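Side-chain contacts in glutathione S-transferase family protein (Populus trichocarpa, PDB 5F06), which probably catalyses the conjugation of glutathione to electrophilic substrates, releasing a halide from halogenated ones, as a Phi-class glutathione transferase: residues A[93-96]-A[97-101]; A[160-163]-A[164-168]; A[173-176]-A[177-180]; A[56-59]-A[60-63]. One frame throughout, in Å; residues are numbered along the deposited sequence.

Interaction 1: residues A[93-96]-A[97-101]; sequences AASV and KVWTE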
ATOM      1  N   ALA A  93      -2.669  -0.096 -17.515  1.00 14.44           N
ATOM      2  CA  ALA A  93      -3.258   0.329 -16.249  1.00 14.49           C
ATOM      3  C   ALA A  93      -3.096  -0.747 -15.181  1.00 14.55           C
ATOM      4  O   ALA A  93      -2.897  -0.443 -14.006  1.00 12.49           O
ATOM      5  CB  ALA A  93      -4.732   0.673 -16.439  1.00 17.10           C
ATOM      6  N   ALA A  94      -3.171  -2.005 -15.598  1.00 14.40           N
ATOM      7  CA  ALA A  94      -3.030  -3.120 -14.672  1.00 13.64           C
ATOM      8  C   ALA A  94      -1.605  -3.199 -14.136  1.00 13.73           C
ATOM      9  O   ALA A  94      -1.390  -3.393 -12.941  1.00 11.60           O
ATOM     10  CB  ALA A  94      -3.415  -4.421 -15.349  1.00 15.90           C
ATOM     11  N   SER A  95      -0.635  -3.044 -15.029  1.00 16.64           N
ATOM     12  CA  SER A  95       0.771  -3.079 -14.651  1.00 16.15           C
ATOM     13  C   SER A  95       1.110  -1.958 -13.669  1.00 12.55           C
ATOM     14  O   SER A  95       1.903  -2.147 -12.747  1.00 12.21           O
ATOM     15  CB  SER A  95       1.656  -2.970 -15.893  1.00 15.70           C
ATOM     16  OG  SER A  95       3.017  -3.151 -15.559  1.00 14.84           O
ATOM     17  N   VAL A  96       0.511  -0.790 -13.867  1.00 12.04           N
ATOM     18  CA  VAL A  96       0.714   0.318 -12.946  1.00 10.45           C
ATOM     19  C   VAL A  96       0.240  -0.093 -11.555  1.00  9.99           C
ATOM     20  O   VAL A  96       0.928   0.164 -10.570  1.00 10.69           O
ATOM     21  CB  VAL A  96      -0.018   1.598 -13.415  1.00 10.55           C
ATOM     22  CG1 VAL A  96      -0.005   2.682 -12.324  1.00 10.53           C
ATOM     23  CG2 VAL A  96       0.620   2.128 -14.685  1.00 11.68           C
ATOM     24  N   LYS A  97      -0.913  -0.757 -11.476  1.00 11.62           N
ATOM     25  CA  LYS A  97      -1.443  -1.211 -10.189  1.00 14.23           C
ATOM     26  C   LYS A  97      -0.471  -2.166  -9.499  1.00 13.17           C
ATOM     27  O   LYS A  97      -0.301  -2.122  -8.277  1.00 12.52           O
ATOM     28  CB  LYS A  97      -2.804  -1.893 -10.366  1.00 17.87           C
ATOM     29  CG  LYS A  97      -3.926  -0.949 -10.756  1.00 21.94           C
ATOM     30  CD  LYS A  97      -5.277  -1.655 -10.810  1.00 25.84           C
ATOM     31  CE  LYS A  97      -6.407  -0.664 -11.058  1.00 27.15           C
ATOM     32  NZ  LYS A  97      -6.424   0.431 -10.042  1.00 27.90           N
ATOM     33  N   VAL A  98       0.167  -3.029 -10.285  1.00 11.44           N
ATOM     34  CA  VAL A  98       1.127  -3.977  -9.739  1.00 11.72           C
ATOM     35  C   VAL A  98       2.279  -3.232  -9.076  1.00 11.20           C
ATOM     36  O   VAL A  98       2.609  -3.486  -7.917  1.00 11.14           O
ATOM     37  CB  VAL A  98       1.676  -4.924 -10.828  1.00 12.09           C
ATOM     38  CG1 VAL A  98       2.832  -5.763 -10.296  1.00 12.14           C
ATOM     39  CG2 VAL A  98       0.565  -5.831 -11.349  1.00 11.99           C
ATOM     40  N   TRP A  99       2.869  -2.287  -9.799  1.00 11.73           N
ATOM     41  CA  TRP A  99       4.097  -1.668  -9.334  1.00 11.49           C
ATOM     42  C   TRP A  99       3.864  -0.528  -8.343  1.00 11.13           C
ATOM     43  O   TRP A  99       4.786  -0.179  -7.607  1.00 10.60           O
ATOM     44  CB  TRP A  99       4.922  -1.211 -10.539  1.00 11.19           C
ATOM     45  CG  TRP A  99       5.472  -2.411 -11.242  1.00 11.38           C
ATOM     46  CD1 TRP A  99       4.913  -3.069 -12.299  1.00 11.23           C
ATOM     47  CD2 TRP A  99       6.660  -3.137 -10.899  1.00 12.54           C
ATOM     48  NE1 TRP A  99       5.688  -4.151 -12.643  1.00 12.65           N
ATOM     49  CE2 TRP A  99       6.765  -4.213 -11.803  1.00 13.32           C
ATOM     50  CE3 TRP A  99       7.647  -2.975  -9.924  1.00 12.96           C
ATOM     51  CZ2 TRP A  99       7.822  -5.119 -11.761  1.00 15.73           C
ATOM     52  CZ3 TRP A  99       8.693  -3.879  -9.883  1.00 12.68           C
ATOM     53  CH2 TRP A  99       8.772  -4.938 -10.794  1.00 14.43           C
ATOM     54  N   THR A 100       2.648   0.016  -8.274  1.00 10.18           N
ATOM     55  CA  THR A 100       2.325   0.918  -7.163  1.00 10.76           C
ATOM     56  C   THR A 100       2.208   0.104  -5.882  1.00 10.76           C
ATOM     57  O   THR A 100       2.556   0.591  -4.804  1.00 11.94           O
ATOM     58  CB  THR A 100       1.016   1.730  -7.364  1.00 11.99           C
ATOM     59  OG1 THR A 100      -0.100   0.855  -7.570  1.00 12.70           O
ATOM     60  CG2 THR A 100       1.143   2.697  -8.540  1.00 13.15           C
ATOM     61  N   GLU A 101       1.733  -1.134  -5.996  1.00  9.83           N
ATOM     62  CA  GLU A 101       1.633  -2.000  -4.830  1.00 10.70           C
ATOM     63  C   GLU A 101       3.021  -2.459  -4.406  1.00  9.30           C
ATOM     64  O   GLU A 101       3.278  -2.623  -3.222  1.00  9.46           O
ATOM     65  CB  GLU A 101       0.738  -3.209  -5.099  1.00 11.10           C
ATOM     66  CG  GLU A 101      -0.741  -2.887  -5.063  1.00 13.02           C
ATOM     67  CD  GLU A 101      -1.187  -2.362  -3.710  1.00 14.64           C
ATOM     68  OE1 GLU A 101      -0.801  -2.958  -2.683  1.00 13.42           O
ATOM     69  OE2 GLU A 101      -1.915  -1.347  -3.675  1.00 15.23           O
TER
HETATM   70  O   HOH W   1       4.270  -5.789 -14.484  1.00 41.45           O

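Interaction 2: residues A[160-163]-A[164-168]; sequences DFYS and LADLH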
ATOM      1  N   ASP A 160       7.191   0.781 -20.752  1.00 15.05           N
ATOM      2  CA  ASP A 160       7.975   1.803 -21.445  1.00 16.66           C
ATOM      3  C   ASP A 160       7.256   3.152 -21.416  1.00 17.48           C
ATOM      4  O   ASP A 160       7.225   3.877 -22.409  1.00 20.70           O
ATOM      5  CB  ASP A 160       8.255   1.369 -22.890  1.00 18.08           C
ATOM      6  CG  ASP A 160       9.252   0.224 -22.972  1.00 18.72           C
ATOM      7  OD1 ASP A 160      10.260   0.253 -22.233  1.00 18.62           O
ATOM      8  OD2 ASP A 160       9.027  -0.709 -23.772  1.00 19.25           O
ATOM      9  N   PHE A 161       6.676   3.471 -20.263  1.00 15.43           N
ATOM     10  CA  PHE A 161       6.004   4.749 -20.037  1.00 15.29           C
ATOM     11  C   PHE A 161       6.142   5.131 -18.572  1.00 14.13           C
ATOM     12  O   PHE A 161       6.083   4.270 -17.692  1.00 12.29           O
ATOM     13  CB  PHE A 161       4.525   4.666 -20.413  1.00 15.19           C
ATOM     14  CG  PHE A 161       3.814   3.505 -19.778  1.00 13.87           C
ATOM     15  CD1 PHE A 161       3.262   3.620 -18.511  1.00 12.96           C
ATOM     16  CD2 PHE A 161       3.718   2.288 -20.438  1.00 14.31           C
ATOM     17  CE1 PHE A 161       2.622   2.549 -17.923  1.00 12.56           C
ATOM     18  CE2 PHE A 161       3.077   1.215 -19.852  1.00 13.81           C
ATOM     19  CZ  PHE A 161       2.530   1.348 -18.594  1.00 13.01           C
ATOM     20  N   TYR A 162       6.341   6.419 -18.312  1.00 15.35           N
ATOM     21  CA  TYR A 162       6.298   6.929 -16.950  1.00 13.73           C
ATOM     22  C   TYR A 162       4.887   6.742 -16.397  1.00 12.47           C
ATOM     23  O   TYR A 162       3.908   6.908 -17.127  1.00 12.62           O
ATOM     24  CB  TYR A 162       6.705   8.399 -16.922  1.00 13.80           C
ATOM     25  CG  TYR A 162       6.774   9.014 -15.544  1.00 13.61           C
ATOM     26  CD1 TYR A 162       7.797   8.684 -14.665  1.00 13.18           C
ATOM     27  CD2 TYR A 162       5.831   9.944 -15.131  1.00 14.79           C
ATOM     28  CE1 TYR A 162       7.872   9.255 -13.412  1.00 13.84           C
ATOM     29  CE2 TYR A 162       5.896  10.520 -13.877  1.00 15.30           C
ATOM     30  CZ  TYR A 162       6.917  10.175 -13.023  1.00 15.64           C
ATOM     31  OH  TYR A 162       6.982  10.753 -11.776  1.00 15.65           O
ATOM     32  N   SER A 163       4.779   6.378 -15.122  1.00 11.81           N
ATOM     33  CA  SER A 163       3.470   6.199 -14.499  1.00 12.24           C
ATOM     34  C   SER A 163       3.466   6.557 -13.014  1.00 12.56           C
ATOM     35  O   SER A 163       4.493   6.929 -12.445  1.00 11.79           O
ATOM     36  CB  SER A 163       2.997   4.757 -14.670  1.00 11.84           C
ATOM     37  OG  SER A 163       3.564   3.918 -13.681  1.00 11.67           O
ATOM     38  N   LEU A 164       2.295   6.438 -12.401  1.00 11.09           N
ATOM     39  CA  LEU A 164       2.128   6.698 -10.976  1.00 10.57           C
ATOM     40  C   LEU A 164       3.052   5.813 -10.138  1.00 10.66           C
ATOM     41  O   LEU A 164       3.488   6.209  -9.055  1.00 10.39           O
ATOM     42  CB  LEU A 164       0.670   6.473 -10.568  1.00 10.35           C
ATOM     43  CG  LEU A 164       0.300   6.912  -9.152  1.00 10.81           C
ATOM     44  CD1 LEU A 164       0.364   8.431  -9.014  1.00 11.18           C
ATOM     45  CD2 LEU A 164      -1.085   6.389  -8.799  1.00 11.46           C
ATOM     46  N   ALA A 165       3.349   4.619 -10.646  1.00  9.51           N
ATOM     47  CA  ALA A 165       4.251   3.690  -9.971  1.00  8.00           C
ATOM     48  C   ALA A 165       5.619   4.321  -9.737  1.00  9.59           C
ATOM     49  O   ALA A 165       6.132   4.299  -8.620  1.00  9.43           O
ATOM     50  CB  ALA A 165       4.393   2.401 -10.777  1.00  7.72           C
ATOM     51  N   ASP A 166       6.210   4.880 -10.790  1.00 10.09           N
ATOM     52  CA  ASP A 166       7.506   5.538 -10.665  1.00 10.38           C
ATOM     53  C   ASP A 166       7.405   6.758  -9.756  1.00 11.25           C
ATOM     54  O   ASP A 166       8.237   6.954  -8.867  1.00 12.03           O
ATOM     55  CB  ASP A 166       8.032   5.954 -12.037  1.00 10.65           C
ATOM     56  CG  ASP A 166       7.930   4.846 -13.059  1.00 10.29           C
ATOM     57  OD1 ASP A 166       8.840   3.988 -13.111  1.00  9.46           O
ATOM     58  OD2 ASP A 166       6.929   4.838 -13.809  1.00 10.99           O
ATOM     59  N   LEU A 167       6.377   7.568  -9.991  1.00  9.48           N
ATOM     60  CA  LEU A 167       6.176   8.816  -9.263  1.00 10.04           C
ATOM     61  C   LEU A 167       6.229   8.626  -7.752  1.00  9.52           C
ATOM     62  O   LEU A 167       6.851   9.423  -7.037  1.00  8.42           O
ATOM     63  CB  LEU A 167       4.833   9.442  -9.659  1.00  9.57           C
ATOM     64  CG  LEU A 167       4.514  10.811  -9.047  1.00  8.34           C
ATOM     65  CD1 LEU A 167       3.688  11.644 -10.012  1.00  8.91           C
ATOM     66  CD2 LEU A 167       3.793  10.695  -7.700  1.00  8.18           C
ATOM     67  N   HIS A 168       5.581   7.575  -7.259  1.00  8.92           N
ATOM     68  CA  HIS A 168       5.501   7.363  -5.821  1.00  9.31           C
ATOM     69  C   HIS A 168       6.873   7.170  -5.180  1.00  9.47           C
ATOM     70  O   HIS A 168       7.015   7.349  -3.974  1.00  9.84           O
ATOM     71  CB  HIS A 168       4.601   6.168  -5.502  1.00  8.81           C
ATOM     72  CG  HIS A 168       3.144   6.470  -5.630  1.00  8.16           C
ATOM     73  ND1 HIS A 168       2.170   5.502  -5.530  1.00  9.35           N
ATOM     74  CD2 HIS A 168       2.494   7.640  -5.847  1.00  8.27           C
ATOM     75  CE1 HIS A 168       0.980   6.060  -5.684  1.00  9.42           C
ATOM     76  NE2 HIS A 168       1.149   7.355  -5.877  1.00  8.71           N
TER
HETATM   77  O   HOH W   2       5.920   3.057 -15.211  1.00  9.18           O

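Interaction 3: residues A[173-176]-A[177-180]; sequences TYYL and MKTP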
ATOM      1  N   THR A 173      13.292   8.634  -2.218  1.00 11.99           N
ATOM      2  CA  THR A 173      14.523   8.382  -2.942  1.00 12.23           C
ATOM      3  C   THR A 173      15.315   9.681  -3.036  1.00 12.56           C
ATOM      4  O   THR A 173      16.537   9.673  -2.909  1.00 13.14           O
ATOM      5  CB  THR A 173      14.257   7.801  -4.337  1.00 11.15           C
ATOM      6  OG1 THR A 173      13.408   6.653  -4.219  1.00 10.86           O
ATOM      7  CG2 THR A 173      15.563   7.382  -5.003  1.00 12.24           C
ATOM      8  N   TYR A 174      14.621  10.802  -3.220  1.00 12.00           N
ATOM      9  CA  TYR A 174      15.298  12.091  -3.318  1.00 12.73           C
ATOM     10  C   TYR A 174      16.149  12.341  -2.076  1.00 12.72           C
ATOM     11  O   TYR A 174      17.292  12.798  -2.171  1.00 12.80           O
ATOM     12  CB  TYR A 174      14.294  13.234  -3.506  1.00 14.01           C
ATOM     13  CG  TYR A 174      14.973  14.565  -3.720  1.00 16.33           C
ATOM     14  CD1 TYR A 174      15.670  14.820  -4.893  1.00 16.70           C
ATOM     15  CD2 TYR A 174      14.937  15.554  -2.750  1.00 15.90           C
ATOM     16  CE1 TYR A 174      16.303  16.019  -5.098  1.00 17.48           C
ATOM     17  CE2 TYR A 174      15.572  16.766  -2.949  1.00 17.27           C
ATOM     18  CZ  TYR A 174      16.251  16.991  -4.126  1.00 17.33           C
ATOM     19  OH  TYR A 174      16.891  18.190  -4.340  1.00 17.68           O
ATOM     20  N   TYR A 175      15.601  12.020  -0.910  1.00 12.16           N
ATOM     21  CA  TYR A 175      16.330  12.224   0.333  1.00 11.53           C
ATOM     22  C   TYR A 175      17.404  11.158   0.542  1.00 12.15           C
ATOM     23  O   TYR A 175      18.477  11.456   1.073  1.00 12.36           O
ATOM     24  CB  TYR A 175      15.365  12.247   1.516  1.00 12.88           C
ATOM     25  CG  TYR A 175      14.680  13.585   1.744  1.00 15.08           C
ATOM     26  CD1 TYR A 175      15.312  14.785   1.427  1.00 17.85           C
ATOM     27  CD2 TYR A 175      13.409  13.649   2.292  1.00 15.96           C
ATOM     28  CE1 TYR A 175      14.695  16.000   1.640  1.00 18.84           C
ATOM     29  CE2 TYR A 175      12.783  14.869   2.509  1.00 16.89           C
ATOM     30  CZ  TYR A 175      13.435  16.037   2.182  1.00 17.06           C
ATOM     31  OH  TYR A 175      12.832  17.256   2.396  1.00 16.73           O
ATOM     32  N   LEU A 176      17.126   9.923   0.126  1.00 13.50           N
ATOM     33  CA  LEU A 176      18.123   8.857   0.196  1.00 14.24           C
ATOM     34  C   LEU A 176      19.390   9.267  -0.552  1.00 14.84           C
ATOM     35  O   LEU A 176      20.508   9.022  -0.091  1.00 14.65           O
ATOM     36  CB  LEU A 176      17.567   7.555  -0.385  1.00 12.86           C
ATOM     37  CG  LEU A 176      18.516   6.351  -0.421  1.00 16.29           C
ATOM     38  CD1 LEU A 176      18.315   5.460   0.788  1.00 18.42           C
ATOM     39  CD2 LEU A 176      18.339   5.557  -1.704  1.00 17.90           C
ATOM     40  N   MET A 177      19.216   9.912  -1.699  1.00 13.74           N
ATOM     41  CA  MET A 177      20.351  10.252  -2.550  1.00 13.53           C
ATOM     42  C   MET A 177      21.223  11.345  -1.936  1.00 15.01           C
ATOM     43  O   MET A 177      22.317  11.620  -2.429  1.00 14.99           O
ATOM     44  CB  MET A 177      19.866  10.679  -3.936  1.00 12.39           C
ATOM     45  CG  MET A 177      19.202   9.549  -4.721  1.00 11.57           C
ATOM     46  SD  MET A 177      20.221   8.070  -4.879  1.00 15.52           S
ATOM     47  CE  MET A 177      21.455   8.650  -6.036  1.00 15.06           C
ATOM     48  N   LYS A 178      20.743  11.957  -0.858  1.00 16.81           N
ATOM     49  CA  LYS A 178      21.528  12.946  -0.124  1.00 18.42           C
ATOM     50  C   LYS A 178      22.424  12.286   0.923  1.00 18.60           C
ATOM     51  O   LYS A 178      23.297  12.937   1.497  1.00 20.94           O
ATOM     52  CB  LYS A 178      20.609  13.962   0.561  1.00 18.23           C
ATOM     53  CG  LYS A 178      19.728  14.756  -0.386  1.00 19.92           C
ATOM     54  CD  LYS A 178      18.884  15.757   0.384  1.00 21.70           C
ATOM     55  CE  LYS A 178      18.092  16.658  -0.545  1.00 21.51           C
ATOM     56  NZ  LYS A 178      18.972  17.585  -1.315  1.00 23.20           N
ATOM     57  N   THR A 179      22.193  10.998   1.171  1.00 14.94           N
ATOM     58  CA  THR A 179      22.902  10.261   2.214  1.00 14.24           C
ATOM     59  C   THR A 179      23.916   9.284   1.611  1.00 13.84           C
ATOM     60  O   THR A 179      23.932   9.071   0.397  1.00 13.87           O
ATOM     61  CB  THR A 179      21.919   9.466   3.111  1.00 14.18           C
ATOM     62  OG1 THR A 179      21.510   8.264   2.444  1.00 12.61           O
ATOM     63  CG2 THR A 179      20.690  10.302   3.467  1.00 13.34           C
ATOM     64  N   PRO A 180      24.764   8.679   2.458  1.00 14.43           N
ATOM     65  CA  PRO A 180      25.691   7.659   1.951  1.00 15.01           C
ATOM     66  C   PRO A 180      24.968   6.460   1.336  1.00 14.89           C
ATOM     67  O   PRO A 180      25.543   5.757   0.501  1.00 14.44           O
ATOM     68  CB  PRO A 180      26.470   7.240   3.200  1.00 15.46           C
ATOM     69  CG  PRO A 180      26.385   8.410   4.112  1.00 16.42           C
ATOM     70  CD  PRO A 180      25.022   8.994   3.876  1.00 15.19           C
TER

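Interaction 4: residues A[56-59]-A[60-63]; sequences LEED and DLTL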
ATOM      1  N   LEU A  56      -6.192  16.287   2.155  1.00  9.04           N
ATOM      2  CA  LEU A  56      -6.774  17.038   1.052  1.00  8.88           C
ATOM      3  C   LEU A  56      -8.225  17.388   1.353  1.00  9.79           C
ATOM      4  O   LEU A  56      -9.010  16.515   1.715  1.00 10.40           O
ATOM      5  CB  LEU A  56      -6.702  16.239  -0.250  1.00  8.81           C
ATOM      6  CG  LEU A  56      -7.213  16.955  -1.506  1.00 10.27           C
ATOM      7  CD1 LEU A  56      -6.176  17.924  -2.032  1.00 12.70           C
ATOM      8  CD2 LEU A  56      -7.593  15.959  -2.582  1.00 11.70           C
ATOM      9  N   GLU A  57      -8.565  18.666   1.220  1.00 12.22           N
ATOM     10  CA  GLU A  57      -9.958  19.101   1.219  1.00 13.95           C
ATOM     11  C   GLU A  57     -10.325  19.559  -0.184  1.00 13.89           C
ATOM     12  O   GLU A  57      -9.691  20.454  -0.744  1.00 15.04           O
ATOM     13  CB  GLU A  57     -10.208  20.232   2.231  1.00 17.18           C
ATOM     14  CG  GLU A  57     -10.333  19.770   3.682  1.00 16.89           C
ATOM     15  CD  GLU A  57     -10.685  20.906   4.634  1.00 18.64           C
ATOM     16  OE1 GLU A  57     -10.392  22.075   4.291  1.00 19.36           O
ATOM     17  OE2 GLU A  57     -11.259  20.632   5.718  1.00 18.12           O
ATOM     18  N   GLU A  58     -11.337  18.916  -0.753  1.00 11.79           N
ATOM     19  CA  GLU A  58     -11.903  19.331  -2.027  1.00 12.70           C
ATOM     20  C   GLU A  58     -13.398  19.496  -1.835  1.00 14.40           C
ATOM     21  O   GLU A  58     -14.146  18.516  -1.860  1.00 13.81           O
ATOM     22  CB  GLU A  58     -11.606  18.308  -3.121  1.00 12.55           C
ATOM     23  CG  GLU A  58     -12.059  18.743  -4.503  1.00 15.34           C
ATOM     24  CD  GLU A  58     -12.224  17.582  -5.459  1.00 15.92           C
ATOM     25  OE1 GLU A  58     -12.735  16.526  -5.035  1.00 15.95           O
ATOM     26  OE2 GLU A  58     -11.850  17.725  -6.645  1.00 17.21           O
ATOM     27  N   ASP A  59     -13.820  20.740  -1.628  1.00 18.44           N
ATOM     28  CA  ASP A  59     -15.193  21.042  -1.254  1.00 25.90           C
ATOM     29  C   ASP A  59     -15.582  20.224  -0.016  1.00 23.80           C
ATOM     30  O   ASP A  59     -14.941  20.350   1.027  1.00 22.46           O
ATOM     31  CB  ASP A  59     -16.128  20.781  -2.434  1.00 30.62           C
ATOM     32  CG  ASP A  59     -15.729  21.569  -3.671  1.00 33.01           C
ATOM     33  OD1 ASP A  59     -15.488  22.792  -3.549  1.00 33.24           O
ATOM     34  OD2 ASP A  59     -15.638  20.965  -4.758  1.00 33.93           O
ATOM     35  N   ASP A  60     -16.607  19.381  -0.125  1.00 21.79           N
ATOM     36  CA  ASP A  60     -17.076  18.605   1.026  1.00 23.22           C
ATOM     37  C   ASP A  60     -16.353  17.262   1.183  1.00 20.13           C
ATOM     38  O   ASP A  60     -16.644  16.497   2.107  1.00 17.99           O
ATOM     39  CB  ASP A  60     -18.585  18.373   0.918  1.00 28.88           C
ATOM     40  CG  ASP A  60     -19.381  19.665   0.993  1.00 34.69           C
ATOM     41  OD1 ASP A  60     -18.810  20.694   1.417  1.00 35.39           O
ATOM     42  OD2 ASP A  60     -20.578  19.655   0.634  1.00 37.71           O
ATOM     43  N   LEU A  61     -15.414  16.980   0.285  1.00 15.38           N
ATOM     44  CA  LEU A  61     -14.609  15.765   0.374  1.00 14.52           C
ATOM     45  C   LEU A  61     -13.314  16.020   1.132  1.00 12.58           C
ATOM     46  O   LEU A  61     -12.650  17.036   0.914  1.00 12.94           O
ATOM     47  CB  LEU A  61     -14.290  15.229  -1.021  1.00 13.97           C
ATOM     48  CG  LEU A  61     -13.506  13.914  -1.076  1.00 14.77           C
ATOM     49  CD1 LEU A  61     -14.317  12.774  -0.473  1.00 15.96           C
ATOM     50  CD2 LEU A  61     -13.108  13.585  -2.510  1.00 15.97           C
ATOM     51  N   THR A  62     -12.964  15.090   2.017  1.00 12.32           N
ATOM     52  CA  THR A  62     -11.705  15.137   2.749  1.00 13.74           C
ATOM     53  C   THR A  62     -10.980  13.795   2.647  1.00 13.18           C
ATOM     54  O   THR A  62     -11.562  12.744   2.928  1.00 12.58           O
ATOM     55  CB  THR A  62     -11.919  15.486   4.233  1.00 13.23           C
ATOM     56  OG1 THR A  62     -12.715  16.673   4.335  1.00 14.11           O
ATOM     57  CG2 THR A  62     -10.567  15.710   4.943  1.00 10.81           C
ATOM     58  N   LEU A  63      -9.711  13.847   2.243  1.00  9.69           N
ATOM     59  CA  LEU A  63      -8.887  12.649   2.073  1.00  8.82           C
ATOM     60  C   LEU A  63      -7.579  12.725   2.851  1.00  8.18           C
ATOM     61  O   LEU A  63      -7.072  13.810   3.150  1.00  8.49           O
ATOM     62  CB  LEU A  63      -8.560  12.424   0.594  1.00  9.90           C
ATOM     63  CG  LEU A  63      -9.713  12.384  -0.404  1.00 11.50           C
ATOM     64  CD1 LEU A  63      -9.154  12.205  -1.808  1.00 12.33           C
ATOM     65  CD2 LEU A  63     -10.692  11.279  -0.072  1.00 13.56           C
TER
HETATM   66  O   HOH W   3     -12.738  18.292   6.390  1.00 11.64           O
HETATM   67  O   HOH W   4     -16.433  21.334   3.411  1.00 21.42           O
HETATM   68  O   HOH W   5     -13.435  19.193   2.845  1.00 26.64           O

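Interaction 1: residues A[93-96]-A[97-101]
S95 and W99, one helical turn apart, meet at the pyrrole edge of the indole. Ring atom CD1 of W99 lies 3.2 Å from the carbonyl O of S95, near the ring plane, and 3.8 Å from S95 OG. The hydroxyl and the indole nitrogen are joined by a water: it donates to S95 OG and accepts the N-H of W99 NE1 at 2.8 Å, approaching that edge in the plane of the ring. S95 OG reaches the bridge because it stands opposite the backbone N (chi1 -174°). The same oxygen also bonds to the carbonyl O of A158, so it is gripped from two places. One face of the indole carries V98 CG1, 3.9 Å above the plane and displaced toward the rim. One residue along, the methyls V96 CG1 and T100 CG2 meet at 4.0 Å, while T100 N bonds to V96 O at 2.9 Å. K97 starts alongside the preceding turn, CG 3.4 Å from A93 O, and runs outward extended, bending only at its last torsion before NZ, which bonds to S71 OG of the second subunit. Within helix 90-120 the turn therefore has differently occupied sides: V96, W99 and T100 meet the loop at A158-S163 and helix 164-167, while A94, K97 and V98 pack on Y72 and F64 of the second subunit.

Interaction 2: residues A[160-163]-A[164-168]
S163 and D166 form a capping box at the start of helix 164-167, with S163 as the N-cap. S163 OG accepts the amide of A165 at 3.1 Å, while D166 OD2 reaches back to accept S163 N at 3.0 Å through its anti lone pair. A water bridges the box: it donates to D166 OD2 and to F161 O, and accepts from S163 OG at 2.9 Å. The other carboxylate oxygen, D166 OD1, is held by W194 NE1 and the backbone N of L157, so the group has little freedom to turn. Y162 extends along the helix start, its CG opposite the backbone N (chi1 -177°); CE1 lies 3.6 Å from D166 CB, the ring and carboxylate planes are 20° apart, and the hydroxyl end reaches L167, OH 3.3 Å from CB with CZ behind it at 4.0 Å. An alanine in place of Y162 is likely to leave L167 CB and the D166 methylene without their aromatic neighbour, opening a gap beside the box. L167 N closes the first turn onto S163 O at 3.2 Å. Contact between Y162, just before the cap, and L167, the fourth helical residue, is a hydrophobic staple; with the capping box it is the helix-initiating signature well known in the glutathione transferase C-terminal domain.

Interaction 3: residues A[173-176]-A[177-180]
K178 lays its aliphatic end across the Y174 ring, CE coming obliquely within 3.5 Å of Y174 CE2, where helix 170-176 gives way to a type I beta turn from L176 to T179. The same chain runs beside Y175, both pointing the same way, and K178 CD meets the rim of that ring in its plane, 3.8 Å from Y175 CD1. The lysine stays extended up to CE and bends only at the last torsion (chi4 -68°). This brings NZ to N212 OD1, an oxygen that Y174 OH also uses, so ring and ammonium are tied to one acceptor near the C terminus. Y175 OH, beside the glutathione-binding T11, lies within bonding distance of the M9 and M211 carbonyls, which must share its one proton. M177 N bonds to T173 O (2.9 Å), four residues back, and the thioether chain, bent twice, packs on W195 and helix 183-186. The turn itself is locked by T179, whose OG1 sits between its backbone N and carbonyl carbon (chi1 79°) and so reaches back to L176. A valine at T179 would probably leave the L176 carbonyl with a single grip from this turn and let the exit from the helix shift. L176 O takes two donors: T179 N from above the carbonyl plane at 2.9 Å, and T179 OG1 in that plane, on a lone pair, at 2.8 Å.

Interaction 4: residues A[56-59]-A[60-63]
The side chain of L61 crosses that of E58 obliquely at the end of a beta hairpin. Its CB starts 3.4 Å from the E58 carbonyl O; CG then stands opposite the L61 backbone N (chi1 -177°), and at the tip CD2 comes within 3.9 Å of E58 OE1. That carboxylate is engaged elsewhere, OE1 with Y72 OH and OE2 in a salt bridge to K76 NZ, so the leucine methyl touches an oxygen already partnered. L56 and L63 share this face side by side, their CD2 and CD1 methyls 4.1 Å apart. On the opposite face E57 and T62, the non-hydrogen-bonded pair, run alongside each other; a water donates to both E57 OE2 and T62 OG1, and E57 OE1 goes to Y5 OH. Antiparallel pairing follows from reciprocal bonds, L63 N to L56 O and L56 N to L63 O, both 2.8 Å, E58 and L61 likewise, and from a strand angle of 165°. The type II' turn from E58 to L61 places D59 at a positive phi of 54°. The leucine face lies on I69 and Y72 of helix 66-76, L61 and L63 also packing on A94 and V98 of the second subunit, while strand 55-58 pairs inward with strand 2-6.

From the N terminus, interaction 4 comes first, closing the tight turn of the hairpin 55-58/61-64 in the thioredoxin-like domain. Interaction 1 follows within helix 90-120, interaction 2 starts helix 164-167, and interaction 3 ends helix 170-176. All four are local and lie in series, so none nests in or crosses another. Interactions 1 and 2 nonetheless touch in space: V96 CG2 packs 3.5 Å from S163 CB, joining the long helix to the capped one. Interaction 3 lies apart, its centre about 19 Å from that of interaction 2. Across the dimer interface, interaction 4 of one subunit meets interaction 1 of the other.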